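Local structure of Cwp19 (Clostridioides difficile, 5OQ3) at residues A[45-48]-A[49-53]; A[218-221]-A[222-225]. The protein is a cell-wall protein of the S-layer whose TIM-barrel glycoside hydrolase domain, the part described here, probably acts on peptidoglycan. All blocks are in the same frame, centred on the assembly; numbering follows the deposited sequence. Where two conformers were deposited one is given.

Contact 1 of 2, residues A[45-48]-A[49-53]; sequences NNEA and KQKKE
Asn46 is the N-cap of helix 47-63, and its carbonyl O accepts from Gln50 N at 2.9 Å, opening the i to i+4 ladder that Lys51 N to Glu47 O and Lys52 N to Ala48 O carry on. The Asn46 side chain reaches forward over the first turn: with CG anti to the backbone N (chi1 -173°), OD1 takes the Lys49 N-H at 3.0 Å. The bond is nearly straight at the hydrogen (161°), but the N-H reaches OD1 from above the carbonyl plane, 56° out of it, while the Lys49 CB lies 3.5 Å from Asn46 CG.

Beside the cap, Glu47 reaches one turn along the helix to Lys51; the two extended chains run side by side. Their salt bridge, Glu47 OE1 to Lys51 NZ at 2.9 Å, uses the anti lone pair of the carboxylate. On another side, water 1 accepts from Asn46 N and gives a weak bond to Gln50 OE1. This buried amide ties the helix start to Thr43 just before it, to Leu92 of helix 90-93 and to Tyr102. The Asn46 OD1 to Lys49 N bond is a classic asparagine N-cap, here on the first helix of the beta/alpha barrel.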
ATOM      1  N   ASN A  45      24.421  -1.436   1.057  1.00 22.39           N
ATOM      2  CA  ASN A  45      25.652  -2.225   1.230  1.00 25.40           C
ATOM      3  C   ASN A  45      26.326  -2.019   2.558  1.00 24.88           C
ATOM      4  O   ASN A  45      27.544  -1.788   2.628  1.00 28.01           O
ATOM      5  CB  ASN A  45      26.663  -1.916   0.126  1.00 27.61           C
ATOM      6  CG  ASN A  45      26.130  -2.248  -1.205  1.00 29.39           C
ATOM      7  OD1 ASN A  45      25.760  -3.408  -1.454  1.00 28.44           O
ATOM      8  ND2 ASN A  45      26.048  -1.242  -2.076  1.00 31.63           N
ATOM      9  N   ASN A  46      25.511  -2.125   3.608  1.00 25.17           N
ATOM     10  CA  ASN A  46      26.050  -2.013   4.959  1.00 23.53           C
ATOM     11  C   ASN A  46      25.013  -2.570   5.942  1.00 20.31           C
ATOM     12  O   ASN A  46      24.167  -1.865   6.473  1.00 20.29           O
ATOM     13  CB  ASN A  46      26.464  -0.564   5.269  1.00 23.56           C
ATOM     14  CG  ASN A  46      27.183  -0.435   6.597  1.00 24.86           C
ATOM     15  OD1 ASN A  46      26.973  -1.228   7.524  1.00 24.53           O
ATOM     16  ND2 ASN A  46      28.035   0.571   6.699  1.00 25.98           N
ATOM     17  N   GLU A  47      25.099  -3.871   6.178  1.00 18.83           N
ATOM     18  CA  GLU A  47      24.144  -4.557   7.020  1.00 19.04           C
ATOM     19  C   GLU A  47      23.994  -3.918   8.401  1.00 18.43           C
ATOM     20  O   GLU A  47      22.873  -3.655   8.862  1.00 18.51           O
ATOM     21  CB  GLU A  47      24.539  -6.025   7.146  1.00 20.31           C
ATOM     22  CG  GLU A  47      23.741  -6.835   8.146  1.00 19.60           C
ATOM     23  CD  GLU A  47      24.169  -8.284   8.209  1.00 20.68           C
ATOM     24  OE1 GLU A  47      23.725  -8.972   9.139  1.00 21.49           O
ATOM     25  OE2 GLU A  47      24.916  -8.746   7.323  1.00 25.04           O
ATOM     26  N   ALA A  48      25.113  -3.675   9.063  1.00 18.65           N
ATOM     27  CA  ALA A  48      25.049  -3.148  10.430  1.00 18.30           C
ATOM     28  C   ALA A  48      24.345  -1.780  10.461  1.00 17.66           C
ATOM     29  O   ALA A  48      23.542  -1.503  11.347  1.00 20.64           O
ATOM     30  CB  ALA A  48      26.433  -3.034  11.051  1.00 20.01           C
ATOM     31  N   LYS A  49      24.659  -0.924   9.487  1.00 17.79           N
ATOM     32  CA  LYS A  49      24.079   0.395   9.477  1.00 18.17           C
ATOM     33  C   LYS A  49      22.577   0.332   9.118  1.00 17.56           C
ATOM     34  O   LYS A  49      21.767   1.082   9.647  1.00 19.48           O
ATOM     35  CB  LYS A  49      24.787   1.274   8.483  1.00 20.44           C
ATOM     36  CG  LYS A  49      24.310   2.704   8.565  1.00 27.20           C
ATOM     37  CD  LYS A  49      25.411   3.712   8.281  1.00 36.69           C
ATOM     38  CE  LYS A  49      24.955   5.116   8.637  1.00 44.05           C
ATOM     39  NZ  LYS A  49      24.623   5.285  10.087  1.00 48.91           N
ATOM     40  N   GLN A  50      22.209  -0.597   8.235  1.00 15.87           N
ATOM     41  CA  GLN A  50      20.813  -0.755   7.875  1.00 14.72           C
ATOM     42  C   GLN A  50      20.018  -1.206   9.102  1.00 14.57           C
ATOM     43  O   GLN A  50      18.951  -0.697   9.368  1.00 14.38           O
ATOM     44  CB  GLN A  50      20.632  -1.757   6.727  1.00 14.06           C
ATOM     45  CG  GLN A  50      21.203  -1.243   5.404  1.00 15.23           C
ATOM     46  CD  GLN A  50      21.111  -2.213   4.243  1.00 15.96           C
ATOM     47  OE1 GLN A  50      21.055  -3.436   4.426  1.00 16.32           O
ATOM     48  NE2 GLN A  50      21.181  -1.674   3.024  1.00 17.22           N
ATOM     49  N   LYS A  51      20.569  -2.143   9.856  1.00 13.48           N
ATOM     50  CA  LYS A  51      19.919  -2.614  11.080  1.00 14.25           C
ATOM     51  C   LYS A  51      19.747  -1.451  12.067  1.00 15.11           C
ATOM     52  O   LYS A  51      18.655  -1.289  12.661  1.00 13.88           O
ATOM     53  CB  LYS A  51      20.714  -3.758  11.721  1.00 13.74           C
ATOM     54  CG  LYS A  51      20.607  -5.101  10.995  1.00 13.96           C
ATOM     55  CD  LYS A  51      21.467  -6.156  11.676  1.00 14.72           C
ATOM     56  CE  LYS A  51      21.281  -7.494  11.014  1.00 15.03           C
ATOM     57  NZ  LYS A  51      22.196  -8.486  11.585  1.00 16.08           N
ATOM     58  N   LYS A  52      20.808  -0.672  12.291  1.00 15.39           N
ATOM     59  CA  LYS A  52      20.705   0.439  13.249  1.00 15.31           C
ATOM     60  C   LYS A  52      19.726   1.534  12.762  1.00 15.70           C
ATOM     61  O   LYS A  52      18.975   2.103  13.560  1.00 16.06           O
ATOM     62  CB  LYS A  52      22.094   1.014  13.529  1.00 18.73           C
ATOM     63  CG  LYS A  52      22.084   2.250  14.401  1.00 22.95           C
ATOM     64  CD  LYS A  52      21.702   2.000  15.854  1.00 28.93           C
ATOM     65  CE  LYS A  52      22.402   2.990  16.784  1.00 35.78           C
ATOM     66  NZ  LYS A  52      22.537   4.395  16.254  1.00 38.44           N
ATOM     67  N   GLU A  53      19.750   1.852  11.465  1.00 14.94           N
ATOM     68  CA  GLU A  53      18.791   2.797  10.907  1.00 15.83           C
ATOM     69  C   GLU A  53      17.326   2.364  11.182  1.00 15.18           C
ATOM     70  O   GLU A  53      16.498   3.168  11.562  1.00 15.23           O
ATOM     71  CB  GLU A  53      19.020   2.985   9.404  1.00 15.52           C
ATOM     72  CG  GLU A  53      20.194   3.867   9.081  1.00 17.95           C
ATOM     73  CD  GLU A  53      20.733   3.733   7.672  1.00 20.64           C
ATOM     74  OE1 GLU A  53      20.212   2.938   6.864  1.00 21.41           O
ATOM     75  OE2 GLU A  53      21.717   4.468   7.388  1.00 27.21           O
TER
HETATM   76  O   HOH W   1      23.340  -3.945   2.867  1.00 27.80           O

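Contact 2 of 2, residues A[218-221]-A[222-225]; sequences RREN and VNTL
Glu220 brings its carboxylate OE2 up to the amide ND2 of Asn223, one turn further along helix 214-236. The chain leaves with CG anti to the backbone N (chi1 -172°) and then bends at chi2 (64°), which carries OE2 across to Asn223 ND2 at 3.0 Å. The two side chains cross at about a right angle, and the carboxylate and amide planes are perpendicular. ND2 meets OE2 from above the carboxylate plane, while OE2 itself lies only a little off the amide plane.

The other end of the Asn223 amide has a partner too. OD1 makes a weak hydrogen bond with Trp278 NE1, although it lies 3.1 Å from Arg219 O, an acceptor that can offer it no proton; the Arg219 carbonyl receives Asn223 N instead, at 3.0 Å. The ND2 bond and the weak OD1 bond together are consistent with this amide orientation.

Thr224 comes up against the backbone of the same glutamate. In the conformer given, OG1 is turned beside its own backbone N and lies 2.9 Å from Glu220 O, which also accepts from Thr224 N, so nitrogen and hydroxyl both approach one carbonyl oxygen. Val222 sets CG2 3.8 Å from Arg218 O.

Other polar side chains of the turn have partners beyond it: Arg218 a salt bridge with Asp201, Arg219 a bond to Asn216 of the same helix and a cation-pi contact with Tyr268, Asn221 a bond to Tyr194 OH. Asn221 and Thr224 lean on Arg168 and Leu225 on Ile171, all against helix 165-181, whereas Val222 and Asn223 rest on Trp278 and Ala277 of helix 275-280. This turn of helix 214-236, the helix that leads into barrel strand 241-244, is thus wedged between two other helices of the outer layer.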
ATOM      1  N   ARG A 218     -12.082  -5.426 -15.937  1.00  7.42           N
ATOM      2  CA  ARG A 218     -10.836  -5.003 -15.308  1.00  6.58           C
ATOM      3  C   ARG A 218     -11.034  -4.801 -13.796  1.00  7.01           C
ATOM      4  O   ARG A 218     -10.183  -5.235 -13.000  1.00  6.83           O
ATOM      5  CB  ARG A 218     -10.331  -3.682 -15.926  1.00  8.00           C
ATOM      6  CG  ARG A 218      -9.767  -3.863 -17.337  1.00  7.90           C
ATOM      7  CD  ARG A 218      -9.274  -2.573 -17.857  1.00  9.51           C
ATOM      8  NE  ARG A 218      -8.600  -2.739 -19.147  1.00 10.56           N
ATOM      9  CZ  ARG A 218      -8.391  -1.759 -20.001  1.00 13.32           C
ATOM     10  NH1 ARG A 218      -8.836  -0.545 -19.747  1.00 16.80           N
ATOM     11  NH2 ARG A 218      -7.748  -2.026 -21.129  1.00 14.58           N
ATOM     12  N   ARG A 219     -12.137  -4.172 -13.383  1.00  7.07           N
ATOM     13  CA  ARG A 219     -12.422  -4.064 -11.955  1.00  6.85           C
ATOM     14  C   ARG A 219     -12.514  -5.434 -11.276  1.00  6.43           C
ATOM     15  O   ARG A 219     -11.967  -5.628 -10.172  1.00  6.79           O
ATOM     16  CB  ARG A 219     -13.660  -3.174 -11.677  1.00  6.73           C
ATOM     17  CG  ARG A 219     -13.417  -1.673 -11.804  1.00  8.05           C
ATOM     18  CD  ARG A 219     -14.713  -0.868 -11.604  1.00 10.45           C
ATOM     19  NE  ARG A 219     -15.599  -0.864 -12.756  1.00 11.02           N
ATOM     20  CZ  ARG A 219     -15.510  -0.018 -13.774  1.00  9.95           C
ATOM     21  NH1 ARG A 219     -16.384  -0.101 -14.756  1.00 12.48           N
ATOM     22  NH2 ARG A 219     -14.554   0.904 -13.786  1.00 11.15           N
ATOM     23  N   GLU A 220     -13.167  -6.367 -11.958  1.00  6.18           N
ATOM     24  CA  GLU A 220     -13.285  -7.698 -11.411  1.00  5.87           C
ATOM     25  C   GLU A 220     -11.951  -8.441 -11.344  1.00  6.11           C
ATOM     26  O   GLU A 220     -11.747  -9.238 -10.447  1.00  6.59           O
ATOM     27  CB  GLU A 220     -14.340  -8.502 -12.134  1.00  7.87           C
ATOM     28  CG  GLU A 220     -14.634  -9.847 -11.460  1.00  8.59           C
ATOM     29  CD  GLU A 220     -15.229  -9.826 -10.051  1.00 10.93           C
ATOM     30  OE1 GLU A 220     -15.214 -10.877  -9.374  1.00 16.39           O
ATOM     31  OE2 GLU A 220     -15.694  -8.823  -9.591  1.00 12.73           O
ATOM     32  N   ASN A 221     -11.053  -8.196 -12.279  1.00  6.70           N
ATOM     33  CA  ASN A 221      -9.737  -8.783 -12.213  1.00  5.84           C
ATOM     34  C   ASN A 221      -9.023  -8.428 -10.909  1.00  5.80           C
ATOM     35  O   ASN A 221      -8.346  -9.233 -10.290  1.00  6.42           O
ATOM     36  CB  ASN A 221      -8.866  -8.328 -13.406  1.00  7.11           C
ATOM     37  CG  ASN A 221      -9.327  -8.894 -14.723  1.00  7.34           C
ATOM     38  OD1 ASN A 221      -9.909  -9.966 -14.794  1.00  9.45           O
ATOM     39  ND2 ASN A 221      -9.003  -8.198 -15.799  1.00  7.26           N
ATOM     40  N   VAL A 222      -9.136  -7.158 -10.541  1.00  6.19           N
ATOM     41  CA  VAL A 222      -8.536  -6.667  -9.291  1.00  6.49           C
ATOM     42  C   VAL A 222      -9.269  -7.293  -8.100  1.00  6.25           C
ATOM     43  O   VAL A 222      -8.606  -7.838  -7.178  1.00  6.76           O
ATOM     44  CB  VAL A 222      -8.576  -5.136  -9.222  1.00  6.69           C
ATOM     45  CG1 VAL A 222      -8.185  -4.632  -7.823  1.00  8.85           C
ATOM     46  CG2 VAL A 222      -7.660  -4.526 -10.293  1.00  7.80           C
ATOM     47  N   ASN A 223     -10.599  -7.290  -8.128  1.00  5.95           N
ATOM     48  CA  ASN A 223     -11.371  -7.915  -7.067  1.00  6.23           C
ATOM     49  C   ASN A 223     -10.964  -9.354  -6.835  1.00  6.42           C
ATOM     50  O   ASN A 223     -10.808  -9.776  -5.685  1.00  6.56           O
ATOM     51  CB  ASN A 223     -12.855  -7.904  -7.410  1.00  6.38           C
ATOM     52  CG  ASN A 223     -13.468  -6.529  -7.515  1.00  6.40           C
ATOM     53  OD1 ASN A 223     -12.852  -5.506  -7.199  1.00  8.36           O
ATOM     54  ND2 ASN A 223     -14.720  -6.512  -8.011  1.00  7.64           N
ATOM     55  N   THR A 224     -10.769 -10.123  -7.893  1.00  6.39           N
ATOM     56  CA  THR A 224     -10.412 -11.535  -7.833  0.60  6.64           C
ATOM     57  C   THR A 224      -9.078 -11.738  -7.167  1.00  5.84           C
ATOM     58  O   THR A 224      -8.863 -12.691  -6.432  1.00  6.89           O
ATOM     59  CB  THR A 224     -10.347 -12.123  -9.278  0.60  7.35           C
ATOM     60  OG1 THR A 224     -11.636 -12.040  -9.885  0.60  9.57           O
ATOM     61  CG2 THR A 224     -10.021 -13.557  -9.281  0.60  7.70           C
ATOM     62  N   LEU A 225      -8.117 -10.887  -7.494  1.00  6.58           N
ATOM     63  CA  LEU A 225      -6.805 -10.953  -6.863  1.00  6.56           C
ATOM     64  C   LEU A 225      -6.936 -10.757  -5.357  1.00  5.77           C
ATOM     65  O   LEU A 225      -6.430 -11.552  -4.564  1.00  5.82           O
ATOM     66  CB  LEU A 225      -5.831  -9.916  -7.435  1.00  7.73           C
ATOM     67  CG  LEU A 225      -4.492  -9.916  -6.698  1.00  7.95           C
ATOM     68  CD1 LEU A 225      -3.739 -11.233  -6.827  1.00  9.14           C
ATOM     69  CD2 LEU A 225      -3.668  -8.750  -7.200  1.00  9.71           C
TER

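In the fold
Both contacts lie in the helical layer around one eight-stranded parallel barrel, in the same glycosyl hydrolase-like domain. Contact 1 comes first along the chain, at the start of helix 47-63, which links neighbouring strands 27-32 and 68-74 in a beta-alpha-beta unit. Contact 2 follows in series, in helix 214-236, between strands 186-189 and 241-244. Their centres are about 39 Å apart, on opposite sides of the chain's centre, and their nearest atoms are about 28 Å apart, so neither touches the other. One is a surface helix start and the other a largely buried helix turn: two separate places in the helical layer, each a contact within one helix.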